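Local atomic coordinates of immunomodulatory active chitinase (PDB entry 6G9C), a protein that probably hydrolyses chitin as a family 18 glycosidase and displays immunomodulatory properties in inflammatory lung disease. Residues T228-N233 against W279-A284; L236-E241 against M248-Q253; P273-G278 against F366-D371; S285-G290 against Y334-N339. All coordinates share one frame; numbering follows the deposited sequence.

Overall arrangement
Contacts 1 and 3 are buried and share strand 268-281: contact 3 lies about 7 Å from the centre of the chain, contact 1 about 23 Å, both measured centre to centre. Contact 3 mixes backbone and threonine hydrogen bonds with aromatic packing beside bound ethanediols, whereas contact 1 is a loop lying on a tryptophan. Contacts 2 and 4 are only partly buried and both use water. In contact 2 a loop also bonds directly to the start of helix 251-261; in contact 4 the polar groups of loop and strand meet through water. Contacts 1 and 4 touch, with Thr230 O near Gly290 N and Leu281 N near Asn339 O, both probable hydrogen bonds.

Contact 1 of 4, residues T228-N233 against W279-A284; sequences TQTGIN and WTLSDA
Trp279 lies under the loop from Gln229 to Gly231 and supplies the largest share of the buried surface. Thr230 CA sits over the centre of its six-membered ring, 3.7 Å from the centroid and 7° off the normal, a clean CH-pi contact. Gln229 O hovers above the same face nearer the rim; it is 3.3 Å from Trp279 NE1, but the angle is too poor for a bond, and the indole N-H is spent instead on Glu227 O. At the far end of the ring Gly231 O comes obliquely to 3.2 Å from Trp279 CH2, a buried carbonyl with no polar partner in the model. A chi1 of 65° puts the Thr230 methyl beside the backbone N, on the Leu281 side, and Thr230 CG2 reaches Leu281 CD2 at 3.7 Å. Strand 340-343 closes the arrangement: its Trp341 pairs with Trp279 through the backbone, and the side chains of Thr230 and Leu281 both touch Trp341, joining the loop after strand 214-218 to the end of strand 268-281.

Contact 2 of 4, residues L236-E241 against M248-Q253; sequences LYSRKE and MWNVEQ
Glu252 meets the loop first through its backbone: its N-H bonds to Leu236 O at 3.0 Å, in the carbonyl plane. Glu252 CB lies 3.3 Å from that same Leu236 O. From there CG runs anti to the backbone N (chi1 -178°) and the chain stays extended, carrying the carboxylate out to the edge of the Tyr237 ring. CD comes close to the plane of that ring, and Glu252 OE2 is 3.5 Å from Tyr237 CD1; the two flat groups are turned 71° apart. The other oxygen, OE1, accepts from a water at 2.7 Å that in turn takes the N-H of Ser238, and Gln253 NE2 reaches it from above the carboxylate plane. Leu236 CD1 packs on Val251 CG1 at 3.9 Å, with Trp356 of helix 347-360 against both residues. Asn250 OD1 accepts from Gln253 N at 2.9 Å. This is an N-capped helix start, its first-turn amides taken by the Asn250 side chain and the preceding loop, where helix 251-261 enters the outer layer of the TIM barrel.

Contact 3 of 4, residues P273-G278 against F366-D371; sequences PTYGRG and FVWTLD. With EDO (1,2-ethanediol), chain D; EDO (1,2-ethanediol), chain C.
Tyr275 and Trp368 stand almost perpendicular, their planes 89° apart, and cross obliquely, with Tyr275 CE1 3.5 Å from Trp368 CD1. Trp368 O lies at the edge of the tyrosine ring, near its plane. The same carbonyl takes the N-H of Thr274 at 3.0 Å in a nearly straight bond (169°) that arrives from above the carbonyl plane, beside the parallel bridge between Pro273 and Trp368. One residue on, Thr274 OG1 donates to Thr369 O at 2.8 Å, lying in the carbonyl plane on a lone pair; with OG1 between backbone N and carbonyl carbon (chi1 53°), the hydroxyl faces the segment just past the end of strand 364-368. The peptide between Trp368 and Thr369 is cis, and Thr369 CG2 covers one face of the indole. Over the opposite face sits C1 of one ethanediol, while Trp368 NE1 gives a straight bond of 2.8 Å to O1 of a second, whose C1 lies over the centre of the Tyr275 ring. Tyr275 OH and Arg277 NE both bind Asp221. Two neighbouring parallel strands, the second ending in a cis Trp-Thr peptide, fit the seventh and eighth strands of the family 18 TIM barrel; in related chitinases this tryptophan floors the -1 sugar subsite, and the ethanediols probably mark the same pocket.

Contact 4 of 4, residues S285-G290 against Y334-N339; sequences SKTDIG and YLVQGN
Tyr334 turns one side of its ring to the loop. Thr287 O comes obliquely to 3.3 Å from Tyr334 CE1, and on the same side, by the CD2-CE2 edge, Ile289 CG1 lies 3.8 Å from Tyr334 CE2. Two residues along the strand, Val336 CG1 meets Thr287 CG2 at 3.9 Å, the side chains crossing at about a right angle. A chi1 of 68° sends the two branches of Thr287 different ways: OG1 to a water at 2.8 Å, the methyl to the valine. That water lies in the plane of the tyrosine ring, 2.7 Å from Tyr334 OH, and donates to Asp288 OD1. A second water accepts from Ile289 N at 3.0 Å and touches Tyr334 OH only weakly. Farther out, Trp341 stacks on Tyr334 and gives its NE1 hydrogen to Thr287 O, fixing both halves of the contact, while Val325 of strand 323-327 packs against the tyrosine and Lys323 touches both Thr287 and Val336. The chemistry is thus split: apolar groups pack directly, whereas the phenol links to the loop's polar groups through water, which implies a partly solvated seam between loop and strand.

Contact 1 of 4, residues T228-N233 against W279-A284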
loop_
_atom_site.group_PDB
_atom_site.type_symbol
_atom_site.label_atom_id
_atom_site.label_comp_id
_atom_site.label_asym_id
_atom_site.label_seq_id
_atom_site.Cartn_x
_atom_site.Cartn_y
_atom_site.Cartn_z
ATOM N N THR A 228 -31.448 -4.146 35.780
ATOM C CA THR A 228 -31.664 -3.439 37.037
ATOM C C THR A 228 -30.703 -3.861 38.152
ATOM O O THR A 228 -30.924 -3.474 39.304
ATOM C CB THR A 228 -33.112 -3.642 37.511
ATOM O OG1 THR A 228 -33.334 -5.032 37.790
ATOM C CG2 THR A 228 -34.104 -3.187 36.431
ATOM N N GLN A 229 -29.669 -4.647 37.847
ATOM C CA GLN A 229 -28.656 -5.009 38.835
ATOM C C GLN A 229 -27.315 -5.202 38.141
ATOM O O GLN A 229 -27.247 -5.487 36.941
ATOM C CB GLN A 229 -29.023 -6.284 39.589
ATOM C CG GLN A 229 -28.961 -7.519 38.724
ATOM C CD GLN A 229 -29.751 -8.666 39.306
ATOM O OE1 GLN A 229 -30.982 -8.674 39.257
ATOM N NE2 GLN A 229 -29.047 -9.645 39.866
ATOM N N THR A 230 -26.244 -5.073 38.921
ATOM C CA THR A 230 -24.905 -5.163 38.347
ATOM C C THR A 230 -24.580 -6.588 37.920
ATOM O O THR A 230 -25.082 -7.561 38.488
ATOM C CB THR A 230 -23.837 -4.691 39.338
ATOM O OG1 THR A 230 -23.801 -5.590 40.455
ATOM C CG2 THR A 230 -24.125 -3.268 39.818
ATOM N N GLY A 231 -23.698 -6.695 36.928
ATOM C CA GLY A 231 -23.304 -7.978 36.375
ATOM C C GLY A 231 -22.059 -7.800 35.535
ATOM O O GLY A 231 -21.532 -6.691 35.398
ATOM N N ILE A 232 -21.592 -8.911 34.965
ATOM C CA ILE A 232 -20.274 -8.984 34.331
ATOM C C ILE A 232 -20.420 -8.842 32.824
ATOM O O ILE A 232 -21.151 -9.616 32.187
ATOM C CB ILE A 232 -19.567 -10.304 34.675
ATOM C CG1 ILE A 232 -19.545 -10.535 36.194
ATOM C CG2 ILE A 232 -18.153 -10.286 34.129
ATOM C CD1 ILE A 232 -18.799 -9.465 36.957
ATOM N N ASN A 233 -19.700 -7.878 32.246
ATOM C CA ASN A 233 -19.773 -7.648 30.806
ATOM C C ASN A 233 -19.359 -8.892 30.018
ATOM O O ASN A 233 -20.068 -9.330 29.103
ATOM C CB ASN A 233 -18.903 -6.442 30.433
ATOM C CG ASN A 233 -18.977 -6.097 28.942
ATOM O OD1 ASN A 233 -20.058 -6.079 28.351
ATOM N ND2 ASN A 233 -17.826 -5.826 28.336
ATOM N N TRP A 279 -23.180 0.924 35.958
ATOM C CA TRP A 279 -24.452 1.230 36.595
ATOM C C TRP A 279 -24.269 2.339 37.628
ATOM O O TRP A 279 -23.166 2.577 38.130
ATOM C CB TRP A 279 -25.020 0.013 37.324
ATOM C CG TRP A 279 -25.464 -1.145 36.463
ATOM C CD1 TRP A 279 -26.750 -1.470 36.119
ATOM C CD2 TRP A 279 -24.627 -2.163 35.899
ATOM N NE1 TRP A 279 -26.759 -2.619 35.356
ATOM C CE2 TRP A 279 -25.469 -3.065 35.214
ATOM C CE3 TRP A 279 -23.247 -2.399 35.907
ATOM C CZ2 TRP A 279 -24.975 -4.176 34.539
ATOM C CZ3 TRP A 279 -22.760 -3.506 35.237
ATOM C CH2 TRP A 279 -23.628 -4.375 34.553
ATOM N N THR A 280 -25.383 2.988 37.981
ATOM C CA THR A 280 -25.473 3.773 39.209
ATOM C C THR A 280 -26.185 2.906 40.239
ATOM O O THR A 280 -27.312 2.456 40.003
ATOM C CB THR A 280 -26.224 5.087 38.984
ATOM O OG1 THR A 280 -25.520 5.878 38.018
ATOM C CG2 THR A 280 -26.363 5.863 40.281
ATOM N N LEU A 281 -25.515 2.642 41.354
ATOM C CA LEU A 281 -26.063 1.754 42.369
ATOM C C LEU A 281 -27.264 2.389 43.057
ATOM O O LEU A 281 -27.301 3.603 43.282
ATOM C CB LEU A 281 -24.994 1.428 43.412
ATOM C CG LEU A 281 -23.757 0.690 42.898
ATOM C CD1 LEU A 281 -22.674 0.706 43.955
ATOM C CD2 LEU A 281 -24.130 -0.737 42.533
ATOM N N SER A 282 -28.249 1.555 43.400
ATOM C CA SER A 282 -29.344 2.025 44.242
ATOM C C SER A 282 -28.863 2.335 45.647
ATOM O O SER A 282 -29.401 3.233 46.302
ATOM C CB SER A 282 -30.453 0.979 44.309
ATOM O OG SER A 282 -30.900 0.644 43.016
ATOM N N ASP A 283 -27.863 1.598 46.121
ATOM C CA ASP A 283 -27.388 1.679 47.497
ATOM C C ASP A 283 -25.868 1.625 47.460
ATOM O O ASP A 283 -25.292 0.586 47.122
ATOM C CB ASP A 283 -27.962 0.535 48.336
ATOM C CG ASP A 283 -27.661 0.675 49.810
ATOM O OD1 ASP A 283 -26.579 1.194 50.167
ATOM O OD2 ASP A 283 -28.505 0.246 50.624
ATOM N N ALA A 284 -25.220 2.733 47.829
ATOM C CA ALA A 284 -23.765 2.808 47.751
ATOM C C ALA A 284 -23.075 1.829 48.693
ATOM O O ALA A 284 -21.886 1.548 48.510
ATOM C CB ALA A 284 -23.299 4.231 48.050
#

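Contact 2 of 4, residues L236-E241 against M248-Q253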
loop_
_atom_site.group_PDB
_atom_site.type_symbol
_atom_site.label_atom_id
_atom_site.label_comp_id
_atom_site.label_asym_id
_atom_site.label_seq_id
_atom_site.Cartn_x
_atom_site.Cartn_y
_atom_site.Cartn_z
ATOM N N LEU A 236 -15.324 -14.911 31.811
ATOM C CA LEU A 236 -14.708 -16.076 31.187
ATOM C C LEU A 236 -15.482 -17.344 31.522
ATOM O O LEU A 236 -15.753 -18.162 30.635
ATOM C CB LEU A 236 -13.244 -16.210 31.622
ATOM C CG LEU A 236 -12.506 -17.437 31.071
ATOM C CD1 LEU A 236 -12.589 -17.475 29.547
ATOM C CD2 LEU A 236 -11.053 -17.446 31.534
ATOM N N TYR A 237 -15.858 -17.518 32.794
ATOM C CA TYR A 237 -16.642 -18.663 33.230
ATOM C C TYR A 237 -17.908 -18.204 33.937
ATOM O O TYR A 237 -18.012 -17.066 34.401
ATOM C CB TYR A 237 -15.874 -19.563 34.203
ATOM C CG TYR A 237 -14.469 -19.915 33.801
ATOM C CD1 TYR A 237 -14.225 -20.881 32.835
ATOM C CD2 TYR A 237 -13.378 -19.304 34.418
ATOM C CE1 TYR A 237 -12.934 -21.221 32.484
ATOM C CE2 TYR A 237 -12.085 -19.638 34.074
ATOM C CZ TYR A 237 -11.870 -20.596 33.107
ATOM O OH TYR A 237 -10.584 -20.933 32.760
ATOM N N SER A 238 -18.852 -19.134 34.063
ATOM C CA SER A 238 -20.046 -18.894 34.856
ATOM C C SER A 238 -19.703 -18.857 36.343
ATOM O O SER A 238 -18.686 -19.390 36.791
ATOM C CB SER A 238 -21.089 -19.981 34.602
ATOM O OG SER A 238 -20.587 -21.240 35.003
ATOM N N ARG A 239 -20.575 -18.215 37.112
ATOM C CA ARG A 239 -20.428 -18.112 38.556
ATOM C C ARG A 239 -21.533 -18.909 39.233
ATOM O O ARG A 239 -22.648 -19.008 38.716
ATOM C CB ARG A 239 -20.485 -16.654 39.019
ATOM C CG ARG A 239 -19.850 -15.665 38.063
ATOM C CD ARG A 239 -20.105 -14.239 38.532
ATOM N NE ARG A 239 -19.473 -13.954 39.820
ATOM C CZ ARG A 239 -20.130 -13.674 40.945
ATOM N NH1 ARG A 239 -21.459 -13.641 40.962
ATOM N NH2 ARG A 239 -19.449 -13.420 42.060
ATOM N N LYS A 240 -21.208 -19.484 40.394
ATOM C CA LYS A 240 -22.186 -20.298 41.115
ATOM C C LYS A 240 -23.456 -19.518 41.426
ATOM O O LYS A 240 -24.536 -20.111 41.528
ATOM C CB LYS A 240 -21.573 -20.847 42.405
ATOM C CG LYS A 240 -20.971 -22.235 42.262
ATOM C CD LYS A 240 -20.360 -22.715 43.568
ATOM C CE LYS A 240 -19.129 -21.899 43.931
ATOM N NZ LYS A 240 -18.035 -22.065 42.931
ATOM N N GLU A 241 -23.356 -18.200 41.576
ATOM C CA GLU A 241 -24.521 -17.371 41.857
ATOM C C GLU A 241 -25.288 -16.960 40.604
ATOM O O GLU A 241 -26.363 -16.364 40.726
ATOM C CB GLU A 241 -24.099 -16.126 42.641
ATOM C CG GLU A 241 -23.561 -16.453 44.026
ATOM C CD GLU A 241 -22.792 -15.304 44.649
ATOM O OE1 GLU A 241 -23.437 -14.346 45.129
ATOM O OE2 GLU A 241 -21.543 -15.364 44.660
ATOM N N MET A 248 -24.929 -20.191 30.207
ATOM C CA MET A 248 -24.158 -20.172 28.967
ATOM C C MET A 248 -23.617 -18.792 28.626
ATOM O O MET A 248 -22.853 -18.657 27.661
ATOM C CB MET A 248 -25.015 -20.661 27.794
ATOM C CG MET A 248 -25.802 -21.923 28.070
ATOM S SD MET A 248 -24.972 -23.379 27.417
ATOM C CE MET A 248 -24.867 -23.020 25.668
ATOM N N TRP A 249 -23.992 -17.767 29.385
ATOM C CA TRP A 249 -23.664 -16.391 29.018
ATOM C C TRP A 249 -22.262 -16.040 29.522
ATOM O O TRP A 249 -22.066 -15.220 30.419
ATOM C CB TRP A 249 -24.724 -15.439 29.556
ATOM C CG TRP A 249 -26.020 -15.490 28.773
ATOM C CD1 TRP A 249 -26.587 -16.591 28.194
ATOM C CD2 TRP A 249 -26.890 -14.393 28.479
ATOM N NE1 TRP A 249 -27.758 -16.248 27.561
ATOM C CE2 TRP A 249 -27.965 -14.903 27.717
ATOM C CE3 TRP A 249 -26.865 -13.027 28.783
ATOM C CZ2 TRP A 249 -29.005 -14.095 27.261
ATOM C CZ3 TRP A 249 -27.897 -12.227 28.328
ATOM C CH2 TRP A 249 -28.956 -12.765 27.574
ATOM N N ASN A 250 -21.275 -16.673 28.898
ATOM C CA ASN A 250 -19.876 -16.445 29.231
ATOM C C ASN A 250 -19.029 -16.936 28.064
ATOM O O ASN A 250 -19.526 -17.592 27.147
ATOM C CB ASN A 250 -19.494 -17.137 30.551
ATOM C CG ASN A 250 -19.864 -18.606 30.571
ATOM O OD1 ASN A 250 -19.184 -19.438 29.960
ATOM N ND2 ASN A 250 -20.950 -18.942 31.278
ATOM N N VAL A 251 -17.739 -16.602 28.112
ATOM C CA VAL A 251 -16.841 -16.895 26.997
ATOM C C VAL A 251 -16.725 -18.399 26.792
ATOM O O VAL A 251 -16.816 -18.901 25.666
ATOM C CB VAL A 251 -15.460 -16.257 27.235
ATOM C CG1 VAL A 251 -14.453 -16.787 26.218
ATOM C CG2 VAL A 251 -15.550 -14.735 27.177
ATOM N N GLU A 252 -16.545 -19.139 27.889
ATOM C CA GLU A 252 -16.308 -20.576 27.801
ATOM C C GLU A 252 -17.467 -21.295 27.127
ATOM O O GLU A 252 -17.259 -22.118 26.232
ATOM C CB GLU A 252 -16.068 -21.155 29.196
ATOM C CG GLU A 252 -15.768 -22.650 29.180
ATOM C CD GLU A 252 -15.857 -23.281 30.559
ATOM O OE1 GLU A 252 -16.956 -23.273 31.158
ATOM O OE2 GLU A 252 -14.822 -23.786 31.041
ATOM N N GLN A 253 -18.700 -21.000 27.549
ATOM C CA GLN A 253 -19.849 -21.763 27.074
ATOM C C GLN A 253 -20.346 -21.282 25.713
ATOM O O GLN A 253 -20.758 -22.103 24.880
ATOM C CB GLN A 253 -20.980 -21.707 28.102
ATOM C CG GLN A 253 -20.657 -22.429 29.399
ATOM C CD GLN A 253 -20.442 -23.911 29.187
ATOM O OE1 GLN A 253 -21.209 -24.558 28.481
ATOM N NE2 GLN A 253 -19.386 -24.453 29.783
HETATM O O HOH W 1 -18.429 -21.902 32.927
#

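Contact 3 of 4, residues P273-G278 against F366-D371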
loop_
_atom_site.group_PDB
_atom_site.type_symbol
_atom_site.label_atom_id
_atom_site.label_comp_id
_atom_site.label_asym_id
_atom_site.label_seq_id
_atom_site.Cartn_x
_atom_site.Cartn_y
_atom_site.Cartn_z
ATOM N N PRO A 273 -13.221 -7.498 25.075
ATOM C CA PRO A 273 -13.586 -6.078 25.179
ATOM C C PRO A 273 -12.494 -5.286 25.879
ATOM O O PRO A 273 -11.939 -5.735 26.880
ATOM C CB PRO A 273 -14.855 -6.107 26.036
ATOM C CG PRO A 273 -14.693 -7.332 26.889
ATOM C CD PRO A 273 -13.912 -8.329 26.081
ATOM N N THR A 274 -12.206 -4.083 25.370
ATOM C CA THR A 274 -11.325 -3.157 26.092
ATOM C C THR A 274 -12.108 -2.020 26.729
ATOM O O THR A 274 -11.503 -1.049 27.213
ATOM C CB THR A 274 -10.237 -2.591 25.175
ATOM O OG1 THR A 274 -10.840 -2.015 24.010
ATOM C CG2 THR A 274 -9.246 -3.679 24.770
ATOM N N TYR A 275 -13.439 -2.114 26.723
ATOM C CA TYR A 275 -14.353 -1.229 27.426
ATOM C C TYR A 275 -15.012 -2.002 28.558
ATOM O O TYR A 275 -14.909 -3.232 28.655
ATOM C CB TYR A 275 -15.434 -0.665 26.492
ATOM C CG TYR A 275 -16.341 -1.782 26.017
ATOM C CD1 TYR A 275 -15.936 -2.621 24.989
ATOM C CD2 TYR A 275 -17.540 -2.056 26.659
ATOM C CE1 TYR A 275 -16.734 -3.692 24.567
ATOM C CE2 TYR A 275 -18.343 -3.122 26.252
ATOM C CZ TYR A 275 -17.922 -3.934 25.213
ATOM O OH TYR A 275 -18.690 -4.988 24.821
ATOM N N GLY A 276 -15.698 -1.245 29.421
ATOM C CA GLY A 276 -16.531 -1.826 30.450
ATOM C C GLY A 276 -17.930 -1.233 30.393
ATOM O O GLY A 276 -18.202 -0.297 29.632
ATOM N N ARG A 277 -18.815 -1.794 31.218
ATOM C CA ARG A 277 -20.196 -1.334 31.318
ATOM C C ARG A 277 -20.507 -1.013 32.764
ATOM O O ARG A 277 -19.963 -1.635 33.683
ATOM C CB ARG A 277 -21.195 -2.369 30.804
ATOM C CG ARG A 277 -21.028 -2.659 29.326
ATOM C CD ARG A 277 -22.222 -3.378 28.708
ATOM N NE ARG A 277 -22.051 -3.374 27.256
ATOM C CZ ARG A 277 -22.408 -2.372 26.462
ATOM N NH1 ARG A 277 -23.025 -1.308 26.964
ATOM N NH2 ARG A 277 -22.168 -2.451 25.159
ATOM N N GLY A 278 -21.393 -0.046 32.962
ATOM C CA GLY A 278 -21.537 0.577 34.261
ATOM C C GLY A 278 -22.975 0.842 34.648
ATOM O O GLY A 278 -23.858 1.003 33.801
ATOM N N PHE A 366 -9.830 -11.405 19.055
ATOM C CA PHE A 366 -9.953 -10.069 18.502
ATOM C C PHE A 366 -10.369 -9.125 19.620
ATOM O O PHE A 366 -10.967 -9.549 20.618
ATOM C CB PHE A 366 -10.942 -10.026 17.328
ATOM C CG PHE A 366 -12.398 -10.083 17.740
ATOM C CD1 PHE A 366 -13.102 -8.915 18.016
ATOM C CD2 PHE A 366 -13.066 -11.302 17.824
ATOM C CE1 PHE A 366 -14.439 -8.952 18.371
ATOM C CE2 PHE A 366 -14.392 -11.350 18.192
ATOM C CZ PHE A 366 -15.087 -10.177 18.466
ATOM N N VAL A 367 -10.028 -7.845 19.466
ATOM C CA VAL A 367 -10.356 -6.841 20.473
ATOM C C VAL A 367 -11.334 -5.826 19.893
ATOM O O VAL A 367 -11.191 -5.361 18.755
ATOM C CB VAL A 367 -9.105 -6.126 21.041
ATOM C CG1 VAL A 367 -8.192 -7.129 21.701
ATOM C CG2 VAL A 367 -8.358 -5.391 19.943
ATOM N N TRP A 368 -12.329 -5.482 20.690
ATOM C CA TRP A 368 -13.201 -4.334 20.438
ATOM C C TRP A 368 -12.952 -3.388 21.615
ATOM O O TRP A 368 -13.456 -3.646 22.707
ATOM C CB TRP A 368 -14.679 -4.774 20.343
ATOM C CG TRP A 368 -15.612 -3.617 20.182
ATOM C CD1 TRP A 368 -16.145 -2.854 21.175
ATOM C CD2 TRP A 368 -16.110 -3.077 18.949
ATOM N NE1 TRP A 368 -16.941 -1.866 20.643
ATOM C CE2 TRP A 368 -16.936 -1.980 19.278
ATOM C CE3 TRP A 368 -15.935 -3.413 17.605
ATOM C CZ2 TRP A 368 -17.576 -1.211 18.312
ATOM C CZ3 TRP A 368 -16.570 -2.653 16.642
ATOM C CH2 TRP A 368 -17.380 -1.561 16.998
ATOM N N THR A 369 -12.176 -2.306 21.454
ATOM C CA THR A 369 -11.625 -1.734 20.226
ATOM C C THR A 369 -10.173 -1.326 20.460
ATOM O O THR A 369 -9.684 -1.342 21.591
ATOM C CB THR A 369 -12.336 -0.435 19.804
ATOM O OG1 THR A 369 -12.089 0.555 20.810
ATOM C CG2 THR A 369 -13.840 -0.602 19.647
ATOM N N LEU A 370 -9.500 -0.888 19.392
ATOM C CA LEU A 370 -8.171 -0.310 19.569
ATOM C C LEU A 370 -8.217 0.953 20.416
ATOM O O LEU A 370 -7.272 1.240 21.159
ATOM C CB LEU A 370 -7.558 0.021 18.208
ATOM C CG LEU A 370 -7.053 -1.115 17.329
ATOM C CD1 LEU A 370 -7.008 -0.641 15.875
ATOM C CD2 LEU A 370 -5.671 -1.597 17.801
ATOM N N ASP A 371 -9.290 1.734 20.302
ATOM C CA ASP A 371 -9.312 3.073 20.872
ATOM C C ASP A 371 -9.782 3.101 22.319
ATOM O O ASP A 371 -9.824 4.181 22.911
ATOM C CB ASP A 371 -10.193 3.995 20.028
ATOM C CG ASP A 371 -11.544 3.369 19.705
ATOM O OD1 ASP A 371 -12.455 3.446 20.562
ATOM O OD2 ASP A 371 -11.678 2.796 18.601
HETATM C C1 EDO D . -19.433 -3.889 20.427
HETATM O O1 EDO D . -20.501 -4.547 19.755
HETATM C C2 EDO D . -19.689 -3.860 21.932
HETATM O O2 EDO D . -20.992 -3.336 22.201
HETATM C C1 EDO C . -18.863 -0.480 23.285
HETATM O O1 EDO C . -18.353 0.116 22.090
HETATM C C2 EDO C . -19.422 0.670 24.106
HETATM O O2 EDO C . -20.529 1.295 23.445
#

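Contact 4 of 4, residues S285-G290 against Y334-N339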
loop_
_atom_site.group_PDB
_atom_site.type_symbol
_atom_site.label_atom_id
_atom_site.label_comp_id
_atom_site.label_asym_id
_atom_site.label_seq_id
_atom_site.Cartn_x
_atom_site.Cartn_y
_atom_site.Cartn_z
ATOM N N SER A 285 -23.781 1.311 49.697
ATOM C CA SER A 285 -23.240 0.296 50.589
ATOM C C SER A 285 -23.393 -1.125 50.050
ATOM O O SER A 285 -22.895 -2.065 50.678
ATOM C CB SER A 285 -23.921 0.389 51.959
ATOM O OG SER A 285 -25.285 -0.001 51.863
ATOM N N LYS A 286 -24.080 -1.310 48.927
ATOM C CA LYS A 286 -24.287 -2.624 48.317
ATOM C C LYS A 286 -23.538 -2.608 46.993
ATOM O O LYS A 286 -24.003 -2.011 46.021
ATOM C CB LYS A 286 -25.770 -2.920 48.112
ATOM C CG LYS A 286 -26.535 -3.224 49.391
ATOM C CD LYS A 286 -28.026 -3.315 49.101
ATOM C CE LYS A 286 -28.808 -3.858 50.292
ATOM N NZ LYS A 286 -30.277 -3.694 50.078
ATOM N N THR A 287 -22.369 -3.248 46.963
ATOM C CA THR A 287 -21.465 -3.125 45.824
ATOM C C THR A 287 -21.064 -4.471 45.229
ATOM O O THR A 287 -20.143 -4.516 44.398
ATOM C CB THR A 287 -20.202 -2.349 46.226
ATOM O OG1 THR A 287 -19.444 -3.138 47.151
ATOM C CG2 THR A 287 -20.564 -1.016 46.903
ATOM N N ASP A 288 -21.720 -5.565 45.611
ATOM C CA ASP A 288 -21.380 -6.856 45.026
ATOM C C ASP A 288 -21.882 -6.949 43.587
ATOM O O ASP A 288 -22.708 -6.154 43.130
ATOM C CB ASP A 288 -21.978 -8.002 45.843
ATOM C CG ASP A 288 -21.284 -8.196 47.168
ATOM O OD1 ASP A 288 -20.411 -7.367 47.506
ATOM O OD2 ASP A 288 -21.605 -9.183 47.865
ATOM N N ILE A 289 -21.353 -7.940 42.863
ATOM C CA ILE A 289 -22.000 -8.397 41.642
ATOM C C ILE A 289 -23.422 -8.809 41.982
ATOM O O ILE A 289 -23.648 -9.585 42.919
ATOM C CB ILE A 289 -21.210 -9.565 41.030
ATOM C CG1 ILE A 289 -19.780 -9.122 40.699
ATOM C CG2 ILE A 289 -21.952 -10.143 39.797
ATOM C CD1 ILE A 289 -18.790 -10.274 40.536
ATOM N N GLY A 290 -24.391 -8.287 41.228
ATOM C CA GLY A 290 -25.794 -8.505 41.526
ATOM C C GLY A 290 -26.437 -7.453 42.404
ATOM O O GLY A 290 -27.629 -7.575 42.715
ATOM N N TYR A 334 -14.101 -5.716 38.760
ATOM C CA TYR A 334 -15.070 -4.646 38.698
ATOM C C TYR A 334 -14.559 -3.472 39.519
ATOM O O TYR A 334 -13.635 -3.606 40.329
ATOM C CB TYR A 334 -16.473 -5.105 39.132
ATOM C CG TYR A 334 -16.672 -5.552 40.568
ATOM C CD1 TYR A 334 -17.074 -4.652 41.549
ATOM C CD2 TYR A 334 -16.543 -6.892 40.919
ATOM C CE1 TYR A 334 -17.310 -5.069 42.854
ATOM C CE2 TYR A 334 -16.794 -7.323 42.217
ATOM C CZ TYR A 334 -17.165 -6.401 43.180
ATOM O OH TYR A 334 -17.390 -6.821 44.463
ATOM N N LEU A 335 -15.136 -2.306 39.247
ATOM C CA LEU A 335 -14.685 -1.041 39.811
ATOM C C LEU A 335 -15.850 -0.380 40.525
ATOM O O LEU A 335 -16.967 -0.337 39.991
ATOM C CB LEU A 335 -14.151 -0.120 38.708
ATOM C CG LEU A 335 -13.352 1.080 39.207
ATOM C CD1 LEU A 335 -11.937 0.627 39.478
ATOM C CD2 LEU A 335 -13.362 2.210 38.201
ATOM N N VAL A 336 -15.598 0.115 41.731
ATOM C CA VAL A 336 -16.599 0.838 42.507
ATOM C C VAL A 336 -16.025 2.197 42.876
ATOM O O VAL A 336 -14.908 2.282 43.404
ATOM C CB VAL A 336 -17.012 0.067 43.773
ATOM C CG1 VAL A 336 -18.187 0.769 44.441
ATOM C CG2 VAL A 336 -17.356 -1.378 43.437
ATOM N N GLN A 337 -16.796 3.254 42.616
ATOM C CA GLN A 337 -16.407 4.614 42.995
ATOM C C GLN A 337 -17.680 5.341 43.415
ATOM O O GLN A 337 -18.455 5.777 42.557
ATOM C CB GLN A 337 -15.713 5.314 41.834
ATOM C CG GLN A 337 -15.168 6.698 42.126
ATOM C CD GLN A 337 -14.702 7.392 40.851
ATOM O OE1 GLN A 337 -15.457 7.517 39.878
ATOM N NE2 GLN A 337 -13.456 7.828 40.845
ATOM N N GLY A 338 -17.897 5.454 44.726
ATOM C CA GLY A 338 -19.155 6.015 45.202
ATOM C C GLY A 338 -20.292 5.097 44.797
ATOM O O GLY A 338 -20.263 3.890 45.065
ATOM N N ASN A 339 -21.301 5.648 44.119
ATOM C CA ASN A 339 -22.418 4.843 43.635
ATOM C C ASN A 339 -22.249 4.427 42.178
ATOM O O ASN A 339 -23.218 4.001 41.542
ATOM C CB ASN A 339 -23.747 5.577 43.842
ATOM C CG ASN A 339 -23.865 6.853 43.025
ATOM O OD1 ASN A 339 -23.014 7.167 42.194
ATOM N ND2 ASN A 339 -24.941 7.600 43.267
HETATM O O HOH W 2 -18.003 -5.467 46.681
HETATM O O HOH W 3 -19.351 -9.567 44.441
#